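Local coordinates for protein apolipophorin III (Locusta migratoria, PDB 1AEP) that assists in loading diacylglycerol into lipophorin, covering the hydrophobic surface that expands as lipid is taken up, and so serves lipid transport during insect flight, at residues L14-T17 and I18-A22; L38-L41 and T42-N46; L59-E62 and A63-Q67. One frame throughout, in Å; residues are numbered along the deposited sequence.

Contact 1: residues L14-T17 and I18-A22; sequences LNHT and IVNAA
Helix 7-25 is the first of five amphipathic helices in the apolipophorin bundle, and Leu14 meets Ile18 on its inward side, one turn apart. The backbone evidence for regular helix is a run of four i to i+4 bonds. Ile18 N donates to Leu14 O at 2.7 Å and Val19 N to Asn15 O at 2.8 Å, while Asn20 N to His16 O and Ala21 N to Thr17 O are somewhat longer.

The two inner side chains run alongside each other and point the same way, with Leu14 CD2 against Ile18 CD1 at 3.5 Å. In Ile18, CG1 stands anti to the carbonyl carbon (chi1 -58°). This torsion puts CG1 beside the backbone N, over Leu14 O, and the extended chi2 (-160°) then carries CD1 on to the leucine methyl.

On another side of the helix, where His16 is exposed, two polar side chains come together. The amide nitrogen of Asn20 lies over one face of the His16 imidazole, displaced toward the rim, with Asn20 ND2 3.4 Å from His16 CE1. Ring and amide planes are turned 67° apart, and only the nitrogen end of the amide is placed over the ring, which is not a stack. Thr17 spends its hydroxyl on its own helix, OG1 being hydrogen-bonded to Gln13 O. It is also the third residue of the Asn-His-Thr sequon of Asn15, a glycosylation site that carries no sugar in this structure.

Two neighbouring helices receive the packed sides. Leu14 touches Trp112 and Ile18 touches Leu105 on helix 94-121, whereas helix 131-154 meets Leu14 through Ala138, Thr17 through Lys142 and Ala145, and Asn20 through Gln149.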
# COMPACT_ATOMS: atom_id res chain seq x y z
N LEU A 14 2.20 9.14 -3.24
CA LEU A 14 1.97 7.96 -2.44
C LEU A 14 3.07 7.80 -1.40
O LEU A 14 2.83 7.55 -0.21
CB LEU A 14 2.19 6.84 -3.42
CG LEU A 14 1.34 5.64 -3.19
CD1 LEU A 14 1.01 5.10 -4.55
CD2 LEU A 14 2.20 4.67 -2.48
N ASN A 15 4.29 7.94 -1.89
CA ASN A 15 5.50 7.81 -1.11
C ASN A 15 5.51 8.76 0.07
O ASN A 15 5.80 8.38 1.21
CB ASN A 15 6.66 8.06 -2.09
CG ASN A 15 8.04 8.34 -1.50
OD1 ASN A 15 8.29 9.43 -0.96
ND2 ASN A 15 8.97 7.38 -1.64
N HIS A 16 5.24 10.00 -0.22
CA HIS A 16 5.25 10.94 0.86
C HIS A 16 4.25 10.51 1.90
O HIS A 16 4.54 10.46 3.10
CB HIS A 16 4.89 12.31 0.31
CG HIS A 16 5.02 13.42 1.33
ND1 HIS A 16 3.93 14.23 1.67
CD2 HIS A 16 6.09 13.82 2.09
CE1 HIS A 16 4.35 15.10 2.59
NE2 HIS A 16 5.64 14.88 2.85
N THR A 17 3.07 10.20 1.41
CA THR A 17 2.01 9.76 2.28
C THR A 17 2.52 8.64 3.16
O THR A 17 2.60 8.76 4.38
CB THR A 17 0.74 9.32 1.49
OG1 THR A 17 0.23 10.40 0.78
CG2 THR A 17 -0.35 8.75 2.41
N ILE A 18 2.91 7.56 2.52
CA ILE A 18 3.42 6.40 3.25
C ILE A 18 4.51 6.74 4.27
O ILE A 18 4.46 6.27 5.41
CB ILE A 18 3.92 5.32 2.30
CG1 ILE A 18 2.79 4.87 1.37
CG2 ILE A 18 4.48 4.18 3.09
CD1 ILE A 18 3.04 3.51 0.73
N VAL A 19 5.50 7.51 3.85
CA VAL A 19 6.59 7.84 4.75
C VAL A 19 6.12 8.39 6.09
O VAL A 19 6.58 7.97 7.16
CB VAL A 19 7.58 8.77 4.09
CG1 VAL A 19 8.42 9.41 5.18
CG2 VAL A 19 8.44 7.98 3.11
N ASN A 20 5.23 9.37 6.01
CA ASN A 20 4.65 10.04 7.16
C ASN A 20 3.86 9.08 8.06
O ASN A 20 4.16 8.94 9.24
CB ASN A 20 3.75 11.12 6.53
CG ASN A 20 4.55 12.32 6.06
OD1 ASN A 20 5.75 12.46 6.37
ND2 ASN A 20 3.85 13.23 5.42
N ALA A 21 2.89 8.37 7.43
CA ALA A 21 2.07 7.35 8.06
C ALA A 21 2.94 6.44 8.90
O ALA A 21 2.65 6.20 10.06
CB ALA A 21 1.35 6.48 7.01
N ALA A 22 4.04 5.97 8.32
CA ALA A 22 4.96 5.14 9.06
C ALA A 22 5.59 5.83 10.27
O ALA A 22 5.74 5.21 11.32
CB ALA A 22 5.96 4.46 8.18

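Contact 2: residues L38-L41 and T42-N46; sequences LNLL and TEQAN
Leu38 and Thr42 make the close part of this contact, one turn apart near the start of helix 36-63. Two donors of the same threonine grip Leu38 O: Thr42 OG1 at 2.9 Å and Thr42 N at 3.0 Å. They approach from opposite faces of the carbonyl plane, the hydroxyl tilted 21° from it and the amide 35°. Thr42 OG1 gets there by standing anti to its own carbonyl carbon (chi1 -67°), which folds the hydroxyl back toward the preceding turn. The bond satisfies the hydroxyl within the helix, and Leu38 CD1 lies beside it, 3.9 Å from Thr42 OG1.

Burial follows the amphipathic pattern of an apolipophorin bundle helix. Leu38, Leu41 and Thr42 lean on helix 94-121, through Leu94 and Gln97, Leu98, and Gln97 in turn. Leu40 and Leu41 also meet Thr28, in the loop that leads into this helix. Ala45, buried like Leu41, gives its N to Leu41 O at 2.7 Å, in a straighter bond than the backbone one from Thr42 N to Leu38 O.

The contrast comes at Asn39 and Glu43. Both are exposed, and what joins them is the backbone bond from Glu43 N to Asn39 O at 3.1 Å; the glutamate runs straight out, its carboxylate directed off the preceding turn. Leu40 and Gln44 are intermediate. Leu40 CD1 comes no nearer to Gln44 CG than 4.3 Å, and the glutamine chain bends at chi2, its OE1 making a weak hydrogen bond to Ser151 OG of helix 131-154.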
# COMPACT_ATOMS: atom_id res chain seq x y z
N LEU A 38 -2.34 -2.11 20.54
CA LEU A 38 -2.27 -3.34 19.77
C LEU A 38 -3.52 -3.61 18.97
O LEU A 38 -3.47 -4.10 17.85
CB LEU A 38 -2.00 -4.55 20.65
CG LEU A 38 -2.03 -5.93 19.97
CD1 LEU A 38 -1.08 -5.97 18.76
CD2 LEU A 38 -1.51 -6.90 21.00
N ASN A 39 -4.65 -3.29 19.58
CA ASN A 39 -5.94 -3.50 18.98
C ASN A 39 -6.18 -2.48 17.88
O ASN A 39 -6.70 -2.78 16.79
CB ASN A 39 -7.00 -3.44 20.09
CG ASN A 39 -7.50 -4.82 20.46
OD1 ASN A 39 -8.44 -5.33 19.85
ND2 ASN A 39 -6.85 -5.42 21.44
N LEU A 40 -5.72 -1.27 18.19
CA LEU A 40 -5.82 -0.18 17.24
C LEU A 40 -5.06 -0.56 15.96
O LEU A 40 -5.59 -0.62 14.84
CB LEU A 40 -5.27 1.12 17.89
CG LEU A 40 -4.70 2.12 16.89
CD1 LEU A 40 -5.75 3.11 16.44
CD2 LEU A 40 -3.54 2.92 17.42
N LEU A 41 -3.79 -0.85 16.13
CA LEU A 41 -2.94 -1.26 15.05
C LEU A 41 -3.49 -2.42 14.23
O LEU A 41 -3.55 -2.37 12.99
CB LEU A 41 -1.61 -1.67 15.78
CG LEU A 41 -0.47 -0.75 15.43
CD1 LEU A 41 -1.08 0.63 15.35
CD2 LEU A 41 0.62 -0.81 16.45
N THR A 42 -3.86 -3.48 14.92
CA THR A 42 -4.33 -4.64 14.22
C THR A 42 -5.45 -4.30 13.31
O THR A 42 -5.52 -4.77 12.18
CB THR A 42 -4.73 -5.70 15.15
OG1 THR A 42 -3.54 -6.12 15.79
CG2 THR A 42 -5.16 -6.83 14.23
N GLU A 43 -6.28 -3.43 13.83
CA GLU A 43 -7.43 -2.96 13.11
C GLU A 43 -7.03 -2.22 11.87
O GLU A 43 -7.43 -2.54 10.75
CB GLU A 43 -8.19 -2.00 14.03
CG GLU A 43 -9.52 -1.57 13.44
CD GLU A 43 -10.43 -0.97 14.48
OE1 GLU A 43 -10.44 0.21 14.76
OE2 GLU A 43 -11.20 -1.88 15.09
N GLN A 44 -6.22 -1.21 12.07
CA GLN A 44 -5.73 -0.41 10.98
C GLN A 44 -5.04 -1.26 9.92
O GLN A 44 -5.27 -1.10 8.72
CB GLN A 44 -4.80 0.62 11.60
CG GLN A 44 -5.65 1.57 12.43
CD GLN A 44 -6.85 1.99 11.60
OE1 GLN A 44 -6.70 2.53 10.49
NE2 GLN A 44 -8.05 1.73 12.11
N ALA A 45 -4.19 -2.14 10.38
CA ALA A 45 -3.51 -3.00 9.46
C ALA A 45 -4.51 -3.77 8.63
O ALA A 45 -4.35 -3.97 7.43
CB ALA A 45 -2.70 -3.93 10.31
N ASN A 46 -5.58 -4.19 9.27
CA ASN A 46 -6.55 -4.94 8.55
C ASN A 46 -7.30 -4.11 7.55
O ASN A 46 -7.66 -4.58 6.48
CB ASN A 46 -7.45 -5.75 9.46
CG ASN A 46 -6.90 -7.12 9.81
OD1 ASN A 46 -6.31 -7.83 8.95
ND2 ASN A 46 -7.09 -7.50 11.06

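Contact 3: residues L59-E62 and A63-Q67; sequences LKQE and AEKHQ
With chi1 at -170° the CG of Glu62 lies opposite its own amide nitrogen, and the bend at chi2 (62°) curls the carboxylate round to Lys65 and His66. The site is the C-terminal end of helix 36-63 in the bundle, where the chain leaves the helix through a type I beta turn from Ala63 to His66. Ala63 N still reaches Leu59 O at 3.0 Å, but the bonds of Glu64 N to Lys60 O and Gln61 O are both weak, and Lys65 N donates to Glu62 O at 2.7 Å, a shift from i+4 to i+3 spacing as the helix ends.

The carboxylate divides its oxygens between two partners in the turn. Glu62 OE1 forms a salt bridge with Lys65 NZ at 3.4 Å, its hydrogen bond being weak. His66 NE2 donates to Glu62 OE2 at 3.1 Å. With the carboxylate of Glu62 cut back to an alanine, Lys65 is likely to lose this countercharge and the His66 imidazole to be set free to turn. Leu59 packs on Leu74 and Phe77 of helix 69-83, while Glu62 touches Ala133 of helix 131-154. Glu62 OE2 lies near the His66 ring plane, but NE2 comes from 45° above the carboxylate plane.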
# COMPACT_ATOMS: atom_id res chain seq x y z
N LEU A 59 -6.64 -4.87 -10.63
CA LEU A 59 -5.55 -4.81 -11.59
C LEU A 59 -5.38 -6.16 -12.24
O LEU A 59 -4.98 -6.28 -13.39
CB LEU A 59 -4.28 -4.60 -10.75
CG LEU A 59 -3.48 -3.31 -10.88
CD1 LEU A 59 -4.29 -2.21 -11.46
CD2 LEU A 59 -2.99 -2.97 -9.49
N LYS A 60 -5.67 -7.22 -11.49
CA LYS A 60 -5.57 -8.53 -12.07
C LYS A 60 -6.55 -8.61 -13.25
O LYS A 60 -6.29 -9.19 -14.29
CB LYS A 60 -5.93 -9.57 -11.01
CG LYS A 60 -4.74 -10.31 -10.44
CD LYS A 60 -4.94 -10.79 -9.01
CE LYS A 60 -3.93 -11.85 -8.63
NZ LYS A 60 -4.03 -12.29 -7.24
N GLN A 61 -7.71 -7.99 -13.03
CA GLN A 61 -8.81 -7.95 -13.99
C GLN A 61 -8.46 -7.21 -15.25
O GLN A 61 -8.80 -7.58 -16.38
CB GLN A 61 -9.93 -7.17 -13.33
CG GLN A 61 -11.26 -7.41 -14.04
CD GLN A 61 -12.08 -6.16 -14.10
OE1 GLN A 61 -12.69 -5.91 -15.14
NE2 GLN A 61 -12.07 -5.40 -13.00
N GLU A 62 -7.76 -6.14 -15.03
CA GLU A 62 -7.32 -5.34 -16.12
C GLU A 62 -6.37 -6.13 -17.00
O GLU A 62 -6.48 -6.15 -18.23
CB GLU A 62 -6.60 -4.15 -15.51
CG GLU A 62 -6.29 -3.06 -16.55
CD GLU A 62 -7.53 -2.49 -17.15
OE1 GLU A 62 -8.64 -2.58 -16.64
OE2 GLU A 62 -7.28 -1.90 -18.30
N ALA A 63 -5.42 -6.80 -16.35
CA ALA A 63 -4.42 -7.56 -17.05
C ALA A 63 -5.06 -8.53 -18.02
O ALA A 63 -4.51 -8.83 -19.07
CB ALA A 63 -3.57 -8.29 -16.02
N GLU A 64 -6.21 -9.01 -17.63
CA GLU A 64 -6.93 -9.97 -18.42
C GLU A 64 -7.34 -9.41 -19.74
O GLU A 64 -7.69 -10.16 -20.65
CB GLU A 64 -8.26 -10.33 -17.73
CG GLU A 64 -8.22 -11.59 -16.91
CD GLU A 64 -7.25 -12.64 -17.38
OE1 GLU A 64 -7.36 -12.91 -18.65
OE2 GLU A 64 -6.51 -13.27 -16.62
N LYS A 65 -7.36 -8.09 -19.84
CA LYS A 65 -7.81 -7.46 -21.08
C LYS A 65 -6.72 -7.13 -22.07
O LYS A 65 -7.01 -6.82 -23.22
CB LYS A 65 -8.44 -6.14 -20.86
CG LYS A 65 -9.18 -6.07 -19.56
CD LYS A 65 -10.01 -4.82 -19.54
CE LYS A 65 -11.08 -4.81 -18.46
NZ LYS A 65 -11.55 -3.44 -18.15
N HIS A 66 -5.47 -7.18 -21.62
CA HIS A 66 -4.38 -6.85 -22.49
C HIS A 66 -3.57 -8.05 -22.91
O HIS A 66 -3.79 -9.14 -22.38
CB HIS A 66 -3.59 -5.67 -21.97
CG HIS A 66 -4.57 -4.62 -21.65
ND1 HIS A 66 -5.09 -3.79 -22.63
CD2 HIS A 66 -5.15 -4.34 -20.48
CE1 HIS A 66 -5.93 -2.99 -22.02
NE2 HIS A 66 -6.00 -3.30 -20.73
N GLN A 67 -2.68 -7.86 -23.88
CA GLN A 67 -1.87 -8.94 -24.39
C GLN A 67 -0.42 -8.66 -24.18
O GLN A 67 -0.02 -7.53 -23.90
CB GLN A 67 -1.95 -8.99 -25.93
CG GLN A 67 -2.82 -10.13 -26.50
CD GLN A 67 -4.26 -9.82 -26.25
OE1 GLN A 67 -5.10 -10.63 -25.87
NE2 GLN A 67 -4.59 -8.52 -26.55

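Overall arrangement
The three contacts follow in series: contact 1 in helix 7-25, contact 2 near the start of helix 36-63, and contact 3 at that helix's far end, running into the loop before helix 69-83. None touches another. The centres of contacts 1 and 2 are 18 Å apart, those of 1 and 3 28 Å, and those of 2 and 3 32 Å, the last pair being joined by helix 36-63. Contact 3 lies on the opposite side of the chain's centre from both others. Contacts 1 and 2 share helix 94-121 as a packing partner, whereas helix 131-154 reaches all three, consistent with one elongated bundle whose apolar sides face inward in the soluble monomer.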